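Local coordinates for 14-3-3 protein (Cryptosporidium parvum, PDB 3EFZ) that probably binds phosphoserine-containing partner proteins, as other members of the 14-3-3 family of dimeric, all-helical signalling adaptors do, at residues 62-67 and 129-134; 70-75 and 152-157; 173-178 and 196-201; 205-210 and 215-220. One frame throughout, in Å; residues are numbered along the deposited sequence.

Contact 1: residues 62-67 and 129-134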
# COMPACT_ATOMS: atom_id res chain seq x y z
N SER B 62 9.71 -4.69 -16.81
CA SER B 62 10.64 -5.61 -16.15
C SER B 62 10.17 -5.83 -14.72
O SER B 62 9.40 -5.02 -14.19
CB SER B 62 12.05 -5.04 -16.13
OG SER B 62 12.73 -5.32 -17.35
N LEU B 63 10.60 -6.94 -14.11
CA LEU B 63 10.24 -7.20 -12.71
C LEU B 63 10.87 -6.21 -11.74
O LEU B 63 10.30 -5.91 -10.70
CB LEU B 63 10.58 -8.64 -12.29
CG LEU B 63 9.84 -9.83 -12.93
CD1 LEU B 63 10.30 -11.11 -12.27
CD2 LEU B 63 8.32 -9.68 -12.86
N ILE B 64 12.06 -5.70 -12.06
CA ILE B 64 12.69 -4.72 -11.19
C ILE B 64 11.93 -3.38 -11.20
O ILE B 64 11.84 -2.69 -10.18
CB ILE B 64 14.22 -4.56 -11.50
CG1 ILE B 64 14.94 -3.92 -10.32
CG2 ILE B 64 14.48 -3.83 -12.83
CD1 ILE B 64 14.88 -4.75 -9.05
N LEU B 65 11.37 -3.05 -12.36
CA LEU B 65 10.69 -1.80 -12.59
C LEU B 65 9.31 -1.84 -11.96
O LEU B 65 8.83 -0.81 -11.46
CB LEU B 65 10.59 -1.51 -14.08
CG LEU B 65 11.91 -1.15 -14.76
CD1 LEU B 65 11.78 -1.22 -16.28
CD2 LEU B 65 12.40 0.22 -14.30
N LEU B 66 8.69 -3.03 -12.00
CA LEU B 66 7.46 -3.34 -11.26
C LEU B 66 7.69 -3.19 -9.76
O LEU B 66 6.85 -2.63 -9.06
CB LEU B 66 6.98 -4.78 -11.56
CG LEU B 66 5.74 -5.32 -10.82
CD1 LEU B 66 4.51 -4.44 -11.01
CD2 LEU B 66 5.44 -6.74 -11.26
N LEU B 67 8.81 -3.72 -9.27
CA LEU B 67 9.17 -3.58 -7.86
C LEU B 67 9.37 -2.10 -7.49
O LEU B 67 8.91 -1.67 -6.44
CB LEU B 67 10.43 -4.39 -7.56
CG LEU B 67 10.89 -4.45 -6.09
CD1 LEU B 67 9.94 -5.28 -5.27
CD2 LEU B 67 12.28 -5.02 -6.02
N ASP B 129 17.44 5.39 -11.21
CA ASP B 129 18.71 5.86 -11.78
C ASP B 129 19.44 4.85 -12.69
O ASP B 129 20.00 5.24 -13.73
CB ASP B 129 19.61 6.41 -10.69
CG ASP B 129 19.17 7.79 -10.25
OD1 ASP B 129 18.50 8.47 -11.06
OD2 ASP B 129 19.48 8.19 -9.12
N ASP B 130 19.39 3.57 -12.31
CA ASP B 130 20.03 2.50 -13.10
C ASP B 130 19.29 2.20 -14.41
O ASP B 130 19.87 1.61 -15.32
CB ASP B 130 20.16 1.21 -12.27
CG ASP B 130 21.18 1.32 -11.15
OD1 ASP B 130 22.14 2.11 -11.27
OD2 ASP B 130 21.02 0.61 -10.13
N ASN B 131 18.03 2.61 -14.49
CA ASN B 131 17.16 2.29 -15.63
C ASN B 131 16.62 3.49 -16.40
O ASN B 131 15.95 3.33 -17.42
CB ASN B 131 15.98 1.43 -15.16
CG ASN B 131 16.41 0.04 -14.75
OD1 ASN B 131 16.61 -0.83 -15.60
ND2 ASN B 131 16.55 -0.19 -13.44
N LEU B 132 16.92 4.69 -15.90
CA LEU B 132 16.42 5.92 -16.49
C LEU B 132 16.61 5.95 -18.01
O LEU B 132 15.68 6.26 -18.75
CB LEU B 132 17.11 7.12 -15.83
CG LEU B 132 16.49 8.48 -16.15
CD1 LEU B 132 15.04 8.45 -15.69
CD2 LEU B 132 17.27 9.59 -15.46
N LEU B 133 17.81 5.61 -18.45
CA LEU B 133 18.16 5.72 -19.87
C LEU B 133 17.43 4.72 -20.77
O LEU B 133 17.30 4.93 -21.98
CB LEU B 133 19.68 5.61 -20.04
CG LEU B 133 20.50 6.90 -20.18
CD1 LEU B 133 19.97 8.05 -19.33
CD2 LEU B 133 21.99 6.65 -19.93
N MET B 134 16.94 3.64 -20.18
CA MET B 134 16.22 2.61 -20.92
C MET B 134 14.76 3.04 -21.20
O MET B 134 14.01 2.29 -21.82
CB MET B 134 16.28 1.26 -20.20

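Contact 2: residues 70-75 and 152-157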
# COMPACT_ATOMS: atom_id res chain seq x y z
N SER B 70 5.93 -0.70 -7.29
CA SER B 70 5.33 -1.28 -6.11
C SER B 70 5.86 -0.64 -4.82
O SER B 70 5.11 -0.40 -3.88
CB SER B 70 5.53 -2.79 -6.11
OG SER B 70 5.30 -3.31 -4.82
N LEU B 71 7.15 -0.34 -4.79
CA LEU B 71 7.77 0.27 -3.61
C LEU B 71 7.43 1.75 -3.43
O LEU B 71 7.35 2.25 -2.31
CB LEU B 71 9.27 0.10 -3.65
CG LEU B 71 9.90 -1.14 -3.01
CD1 LEU B 71 11.39 -0.95 -2.96
CD2 LEU B 71 9.31 -1.45 -1.61
N ARG B 72 7.26 2.45 -4.55
CA ARG B 72 6.85 3.87 -4.56
C ARG B 72 5.47 3.94 -3.90
O ARG B 72 5.18 4.82 -3.11
CB ARG B 72 6.72 4.34 -6.01
CG ARG B 72 6.82 5.83 -6.28
CD ARG B 72 5.70 6.76 -5.82
NE ARG B 72 4.36 6.19 -5.79
CZ ARG B 72 3.23 6.90 -5.72
NH1 ARG B 72 3.27 8.23 -5.71
NH2 ARG B 72 2.05 6.28 -5.68
N ASN B 73 4.62 2.98 -4.28
CA ASN B 73 3.22 2.95 -3.86
C ASN B 73 3.16 2.56 -2.39
O ASN B 73 2.48 3.22 -1.60
CB ASN B 73 2.40 2.00 -4.72
CG ASN B 73 2.17 2.53 -6.15
OD1 ASN B 73 2.35 3.71 -6.46
ND2 ASN B 73 1.73 1.63 -7.02
N ARG B 74 3.90 1.53 -2.01
CA ARG B 74 4.07 1.20 -0.60
C ARG B 74 4.47 2.39 0.28
O ARG B 74 3.90 2.59 1.35
CB ARG B 74 5.09 0.07 -0.44
CG ARG B 74 5.79 -0.00 0.93
CD ARG B 74 6.30 -1.42 1.21
NE ARG B 74 7.24 -1.48 2.33
CZ ARG B 74 6.92 -1.80 3.59
NH1 ARG B 74 7.89 -1.82 4.51
NH2 ARG B 74 5.66 -2.11 3.93
N VAL B 75 5.49 3.12 -0.15
CA VAL B 75 6.05 4.26 0.60
C VAL B 75 5.03 5.41 0.75
O VAL B 75 4.97 6.08 1.78
CB VAL B 75 7.37 4.78 -0.09
CG1 VAL B 75 7.64 6.22 0.25
CG2 VAL B 75 8.54 3.94 0.30
N MET B 152 12.26 12.49 -2.50
CA MET B 152 13.07 13.44 -1.73
C MET B 152 12.24 14.31 -0.76
O MET B 152 12.66 14.58 0.37
CB MET B 152 13.90 14.32 -2.68
CG MET B 152 15.12 13.62 -3.23
SD MET B 152 16.21 13.00 -1.94
CE MET B 152 16.61 11.43 -2.66
N ARG B 153 11.07 14.75 -1.24
CA ARG B 153 10.11 15.53 -0.43
C ARG B 153 9.65 14.71 0.77
O ARG B 153 9.50 15.25 1.88
CB ARG B 153 8.90 15.98 -1.29
CG ARG B 153 7.73 16.64 -0.53
CD ARG B 153 6.79 17.44 -1.48
NE ARG B 153 6.21 16.59 -2.55
CZ ARG B 153 5.12 15.85 -2.41
NH1 ARG B 153 4.43 15.87 -1.26
NH2 ARG B 153 4.69 15.09 -3.42
N TYR B 154 9.45 13.40 0.56
CA TYR B 154 9.07 12.51 1.66
C TYR B 154 10.17 12.40 2.71
O TYR B 154 9.87 12.35 3.90
CB TYR B 154 8.72 11.11 1.16
CG TYR B 154 7.52 10.99 0.24
CD1 TYR B 154 6.62 12.06 0.03
CD2 TYR B 154 7.26 9.78 -0.41
CE1 TYR B 154 5.52 11.90 -0.82
CE2 TYR B 154 6.16 9.61 -1.23
CZ TYR B 154 5.31 10.66 -1.45
OH TYR B 154 4.24 10.41 -2.28
N LYS B 155 11.43 12.32 2.27
CA LYS B 155 12.57 12.16 3.20
C LYS B 155 12.69 13.44 4.02
O LYS B 155 12.94 13.39 5.22
CB LYS B 155 13.90 11.91 2.46
CG LYS B 155 14.01 10.63 1.63
CD LYS B 155 15.47 10.39 1.20
CE LYS B 155 15.59 9.21 0.26
NZ LYS B 155 17.03 8.84 -0.05
N ALA B 156 12.49 14.56 3.33
CA ALA B 156 12.51 15.91 3.90
C ALA B 156 11.47 16.12 5.01
O ALA B 156 11.68 16.94 5.89
CB ALA B 156 12.31 16.95 2.79
N GLU B 157 10.34 15.42 4.93
CA GLU B 157 9.29 15.46 5.97
C GLU B 157 9.71 14.70 7.22
O GLU B 157 9.14 14.90 8.32
CB GLU B 157 7.98 14.88 5.44
CG GLU B 157 7.39 15.56 4.22
CD GLU B 157 6.14 14.84 3.69
OE1 GLU B 157 6.01 13.62 3.91
OE2 GLU B 157 5.30 15.49 3.04

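Contact 3: residues 173-178 and 196-201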
# COMPACT_ATOMS: atom_id res chain seq x y z
N GLU B 173 15.81 20.56 -7.31
CA GLU B 173 16.52 20.11 -8.51
C GLU B 173 15.68 19.20 -9.41
O GLU B 173 15.56 19.45 -10.61
CB GLU B 173 17.75 19.29 -8.11
CG GLU B 173 18.78 19.93 -7.21
CD GLU B 173 19.93 18.94 -6.91
OE1 GLU B 173 20.37 18.86 -5.73
OE2 GLU B 173 20.39 18.25 -7.87
N PHE B 174 15.12 18.13 -8.82
CA PHE B 174 14.36 17.10 -9.56
C PHE B 174 13.10 17.65 -10.20
O PHE B 174 12.82 17.33 -11.35
CB PHE B 174 14.03 15.87 -8.68
CG PHE B 174 15.23 14.99 -8.35
CD1 PHE B 174 15.32 14.33 -7.13
CD2 PHE B 174 16.27 14.83 -9.27
CE1 PHE B 174 16.42 13.51 -6.82
CE2 PHE B 174 17.38 14.02 -8.99
CZ PHE B 174 17.46 13.35 -7.76
N TYR B 175 12.36 18.46 -9.45
CA TYR B 175 11.16 19.12 -9.96
C TYR B 175 11.48 20.07 -11.10
O TYR B 175 10.79 20.07 -12.10
CB TYR B 175 10.43 19.90 -8.84
CG TYR B 175 9.71 19.01 -7.86
CD1 TYR B 175 8.99 17.91 -8.32
CD2 TYR B 175 9.72 19.27 -6.48
CE1 TYR B 175 8.32 17.06 -7.43
CE2 TYR B 175 9.04 18.44 -5.58
CZ TYR B 175 8.34 17.33 -6.07
OH TYR B 175 7.66 16.48 -5.22
N GLU B 176 12.52 20.87 -10.94
CA GLU B 176 12.88 21.81 -11.99
C GLU B 176 13.40 21.11 -13.24
O GLU B 176 13.13 21.56 -14.34
CB GLU B 176 13.84 22.89 -11.48
CG GLU B 176 13.10 23.91 -10.62
CD GLU B 176 13.98 24.98 -10.04
OE1 GLU B 176 15.23 24.92 -10.24
OE2 GLU B 176 13.43 25.89 -9.37
N ASP B 177 14.11 19.99 -13.04
CA ASP B 177 14.62 19.17 -14.15
C ASP B 177 13.47 18.53 -14.93
O ASP B 177 13.41 18.63 -16.15
CB ASP B 177 15.62 18.11 -13.64
CG ASP B 177 16.27 17.29 -14.76
OD1 ASP B 177 16.82 16.21 -14.48
OD2 ASP B 177 16.24 17.73 -15.93
N ALA B 178 12.56 17.90 -14.20
CA ALA B 178 11.35 17.30 -14.78
C ALA B 178 10.48 18.35 -15.50
O ALA B 178 10.06 18.13 -16.63
CB ALA B 178 10.54 16.59 -13.69
N LEU B 196 1.30 19.38 -15.19
CA LEU B 196 0.53 19.96 -14.08
C LEU B 196 0.69 19.19 -12.77
O LEU B 196 0.69 19.80 -11.70
CB LEU B 196 -0.95 20.09 -14.45
CG LEU B 196 -1.29 21.11 -15.53
CD1 LEU B 196 -2.71 20.91 -15.97
CD2 LEU B 196 -1.04 22.56 -15.07
N ALA B 197 0.86 17.87 -12.86
CA ALA B 197 1.12 17.05 -11.67
C ALA B 197 2.46 17.45 -11.08
O ALA B 197 2.65 17.41 -9.86
CB ALA B 197 1.10 15.55 -12.00
N THR B 198 3.38 17.82 -11.96
CA THR B 198 4.71 18.23 -11.53
C THR B 198 4.68 19.60 -10.86
O THR B 198 5.29 19.79 -9.81
CB THR B 198 5.73 18.17 -12.69
OG1 THR B 198 5.56 16.92 -13.40
CG2 THR B 198 7.16 18.26 -12.15
N ILE B 199 3.97 20.55 -11.48
CA ILE B 199 3.68 21.86 -10.90
C ILE B 199 3.08 21.73 -9.50
O ILE B 199 3.51 22.43 -8.57
CB ILE B 199 2.72 22.69 -11.83
CG1 ILE B 199 3.36 22.96 -13.20
CG2 ILE B 199 2.21 23.99 -11.13
CD1 ILE B 199 4.41 24.10 -13.23
N LEU B 200 2.10 20.83 -9.36
CA LEU B 200 1.37 20.65 -8.11
C LEU B 200 2.25 20.15 -6.97
O LEU B 200 2.17 20.68 -5.86
CB LEU B 200 0.16 19.70 -8.28
CG LEU B 200 -0.63 19.35 -7.00
CD1 LEU B 200 -1.38 20.56 -6.41
CD2 LEU B 200 -1.61 18.18 -7.21
N ASN B 201 3.08 19.14 -7.24
CA ASN B 201 3.99 18.62 -6.23
C ASN B 201 5.09 19.62 -5.83
O ASN B 201 5.44 19.72 -4.64
CB ASN B 201 4.54 17.27 -6.67
CG ASN B 201 3.49 16.16 -6.55
OD1 ASN B 201 2.29 16.42 -6.46
ND2 ASN B 201 3.93 14.92 -6.58

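Contact 4: residues 205-210 and 215-220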
# COMPACT_ATOMS: atom_id res chain seq x y z
N LEU B 205 5.82 21.39 -2.21
CA LEU B 205 7.14 21.57 -1.63
C LEU B 205 7.37 23.01 -1.18
O LEU B 205 7.87 23.24 -0.07
CB LEU B 205 8.25 21.17 -2.61
CG LEU B 205 9.71 21.20 -2.16
CD1 LEU B 205 10.03 20.05 -1.18
CD2 LEU B 205 10.63 21.11 -3.39
N LYS B 206 6.98 23.96 -2.04
CA LYS B 206 7.10 25.39 -1.76
C LYS B 206 6.23 25.82 -0.58
O LYS B 206 6.69 26.56 0.30
CB LYS B 206 6.72 26.23 -2.98
CG LYS B 206 7.68 26.16 -4.16
CD LYS B 206 7.05 26.84 -5.37
CE LYS B 206 7.90 26.66 -6.62
NZ LYS B 206 9.04 27.60 -6.72
N TYR B 207 4.98 25.37 -0.60
CA TYR B 207 4.02 25.71 0.44
C TYR B 207 4.48 25.17 1.79
O TYR B 207 4.67 25.93 2.73
CB TYR B 207 2.62 25.20 0.08
CG TYR B 207 1.51 25.63 1.04
CD1 TYR B 207 0.63 26.66 0.70
CD2 TYR B 207 1.35 25.00 2.28
CE1 TYR B 207 -0.39 27.04 1.59
CE2 TYR B 207 0.35 25.37 3.16
CZ TYR B 207 -0.52 26.40 2.81
OH TYR B 207 -1.51 26.76 3.70
N ASP B 208 4.66 23.86 1.88
CA ASP B 208 4.94 23.24 3.17
C ASP B 208 6.43 23.35 3.54
O ASP B 208 6.82 24.28 4.27
CB ASP B 208 4.43 21.79 3.20
CG ASP B 208 4.38 21.21 4.60
OD1 ASP B 208 4.83 21.89 5.55
OD2 ASP B 208 3.90 20.05 4.75
N LEU B 209 7.25 22.44 2.99
CA LEU B 209 8.66 22.32 3.33
C LEU B 209 9.51 23.59 3.20
O LEU B 209 10.38 23.84 4.04
CB LEU B 209 9.32 21.18 2.54
CG LEU B 209 9.17 19.71 2.96
CD1 LEU B 209 9.33 19.54 4.47
CD2 LEU B 209 7.87 19.11 2.45
N LEU B 210 9.28 24.37 2.15
CA LEU B 210 10.04 25.59 1.91
C LEU B 210 9.51 26.77 2.73
O LEU B 210 10.16 27.82 2.81
CB LEU B 210 10.10 25.92 0.40
CG LEU B 210 11.10 25.07 -0.40
CD1 LEU B 210 10.73 24.95 -1.88
CD2 LEU B 210 12.51 25.65 -0.26
N GLY B 215 4.66 32.40 -2.26
CA GLY B 215 5.46 32.00 -3.42
C GLY B 215 4.84 30.79 -4.10
O GLY B 215 4.80 30.71 -5.33
N ALA B 216 4.34 29.86 -3.28
CA ALA B 216 3.63 28.67 -3.74
C ALA B 216 2.36 29.02 -4.54
O ALA B 216 2.11 28.45 -5.61
CB ALA B 216 3.28 27.77 -2.55
N MET B 217 1.56 29.94 -4.01
CA MET B 217 0.30 30.29 -4.65
C MET B 217 0.47 31.11 -5.91
O MET B 217 -0.27 30.90 -6.88
CB MET B 217 -0.67 30.92 -3.66
CG MET B 217 -1.75 29.94 -3.17
SD MET B 217 -1.22 28.40 -2.35
CE MET B 217 -1.21 27.17 -3.66
N LYS B 218 1.44 32.02 -5.93
CA LYS B 218 1.82 32.72 -7.16
C LYS B 218 2.28 31.73 -8.24
O LYS B 218 1.94 31.86 -9.42
CB LYS B 218 2.92 33.74 -6.89
CG LYS B 218 2.42 35.03 -6.28
CD LYS B 218 3.58 35.96 -5.96
CE LYS B 218 3.10 37.20 -5.21
NZ LYS B 218 4.25 37.92 -4.59
N PHE B 219 3.07 30.74 -7.82
CA PHE B 219 3.57 29.70 -8.72
C PHE B 219 2.41 28.92 -9.34
O PHE B 219 2.38 28.70 -10.56
CB PHE B 219 4.54 28.76 -7.97
CG PHE B 219 5.27 27.78 -8.85
CD1 PHE B 219 4.89 26.44 -8.88
CD2 PHE B 219 6.33 28.20 -9.67
CE1 PHE B 219 5.56 25.50 -9.71
CE2 PHE B 219 7.00 27.28 -10.51
CZ PHE B 219 6.61 25.93 -10.52
N ALA B 220 1.45 28.54 -8.49
CA ALA B 220 0.23 27.84 -8.91
C ALA B 220 -0.66 28.70 -9.80
O ALA B 220 -1.14 28.22 -10.82
CB ALA B 220 -0.55 27.35 -7.69

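Contact 1: residues 62-67 and 129-134
Leu65 and Asn131 bring their segments together only at side-chain range, with CA of Leu65 and CA of Asn131 8.2 Å apart where the first turn of helix 63-81 passes the last part of helix 100-131. Leu65 touches with one branch: its CD2 methyl lies 3.9 Å from CB of Asn131 and 4.0 Å from CG of Asn131, so the methyl rests on CB and the amide carbon, at the base of the polar group. The CA-CB bond of Leu65 does not aim at Asn131; the outer part of the side chain makes the approach. On the asparagine, CG stands beside the backbone N (chi1 -69°), and the amide reaches toward helix 63-81. There ND2 of Asn131 passes 4.2 Å from the CG2 methyl of Ile64, a loose van der Waals approach, while its hydrogen bond goes to the carbonyl of Ile127 one turn back in its own helix. This is a small, partly buried patch at the dimer-forming end of the 14-3-3 fold: Ile64 also packs on Thr53 of the second subunit, and Leu66 on Ile127 of that subunit. Within the chain, Leu65 also packs on Ser56 and Tyr135, two loop residues.

Contact 2: residues 70-75 and 152-157
Apolar contact between Val75 and Tyr154 carries most of this buried meeting of helix 63-81 with helix 138-158. The CG1 methyl of Val75 comes to the edge of the tyrosine ring, near its plane, 3.6 Å from CD2 of Tyr154 and 4.0 Å from CE2 of Tyr154. Val75 holds this methyl anti to its backbone N (chi1 156°), and the CA-CB bonds of both residues point across the gap.

The polar approach is looser. NH1 of Arg72 stands 4.2 Å from OH of Tyr154, too far for a hydrogen bond, with the guanidinium and ring planes 41° apart; the tyrosine hydroxyl has a weak bond with Thr76 OG1. Arg72 is bent at both chi2 and chi3, which folds its head back onto the next residue of its own helix. NH2 of Arg72 donates to OD1 of Asn73 over 2.7 Å (N-H...O 152°), and a weak bond from NE to the same oxygen helps fix the guanidinium's rotation.

Helix 32-54 covers Arg72 through Tyr45 and Val48. Beside Tyr154, Arg153 and the nearby Arg79 are both predicted to contact the partner's phosphoserine, and helices 161-185 and 193-207 flank this part of helix 138-158.

Contact 3: residues 173-178 and 196-201
An aromatic ring laid against a neighbouring helix backbone makes this buried contact between helices 161-185 and 193-207, which run nearly antiparallel in the all-helical 14-3-3 fold. The short segments cross at -156° with their axes 10.0 Å apart, and their backbones are nearest at Tyr175 and Thr198.

Tyr175 does most of the touching. One face of its ring lies over the backbone carbonyl carbon (C) of Asn201, which is 4.0 Å from CZ of Tyr175, and OH of Tyr175 is 3.5 Å from CB of Asn201. The asparagine amide stands almost upright to the ring, the two planes 81° apart, so amide and ring do not stack. The polar ends instead converge on a shared acceptor: Tyr175 OH and Asn201 ND2 both hydrogen-bond OD1 of Asp150, and the tyrosine oxygen also bonds Arg153 NE. Asp150 and Arg153 thus both hold the hydroxyl, and through it Tyr175 probably helps to position Arg153, which is predicted to contact phosphoserine.

One turn away a methyl does the touching. CG2 of Thr198 is 4.1 Å from CB of Ala178 and 4.1 Å from the backbone O of Tyr175. That methyl is anti to the backbone N of Thr198, while OG1 sits beside that N (chi1 -46°) and bonds Leu194 O and Glu182 OE2.

Helix 138-158 lies against both segments, with Lys146 meeting Thr198 and Asn201, and Lys148 meeting Phe174. Helix 239-256 packs on Leu196 and Leu200, and helix 213-228 on Ile199.

Contact 4: residues 205-210 and 215-220
A helical hairpin of the 14-3-3 fold turns here: helix 193-207 ends, the chain makes a short connection, and helix 213-228 begins. The close return brings CA of Tyr207 within 5.1 Å of CA of Ala216. At the centre the small Ala216 allows this approach, its CB lying 3.5 Å from the backbone N of Tyr207 and 3.8 Å from CB of Lys206.

Lys206 and Phe219 cross at about a right angle, the lysine coming over one face of the ring. CE of Lys206 sits above the ring centre, 3.6 Å from the centroid of Phe219 and 12° off the ring normal, a CH-pi contact. The chain is extended as far as CE and then bends (chi4 -81°), keeping NZ of Lys206 over the same face, 4.3 Å from the centroid, in a cation-pi interaction. Tyr202 is a second aromatic partner of the ammonium and meets the Phe219 ring edge-to-face, so the two rings and the lysine form one cluster. Packing of Phe219 on Ile199 and Thr203 continues the hairpin contact back along helix 193-207.

Tyr207, which is exposed, and the buried Met217 make a Met-aromatic contact; Val252 and Trp255 of helix 239-256 pack on Met217. The sulfur approaches the ring edge and not its face, with SD of Met217 4.0 Å from CD1 of Tyr207.

How the contacts relate
Contacts 1 and 2 share helix 63-81 and have centres 17 Å apart; along the chain their segments alternate, joining this helix to the successive helices 100-131 and 138-158. Both also touch the second subunit. Contacts 3 and 4 follow in series, sharing helix 193-207, with centres 12 Å apart. Contact 2 touches contact 3 through Arg153 and Tyr175 and through packing of Met152 on Phe174, and meets contact 4 where Leu209 packs on Arg153 and Glu157. Contacts 1 and 4 lie 31 Å apart, centre to centre, on opposite sides of the chain's centre. The series thus runs from the dimer interface, past the predicted phosphoserine-contacting arginine, into the C-terminal helices.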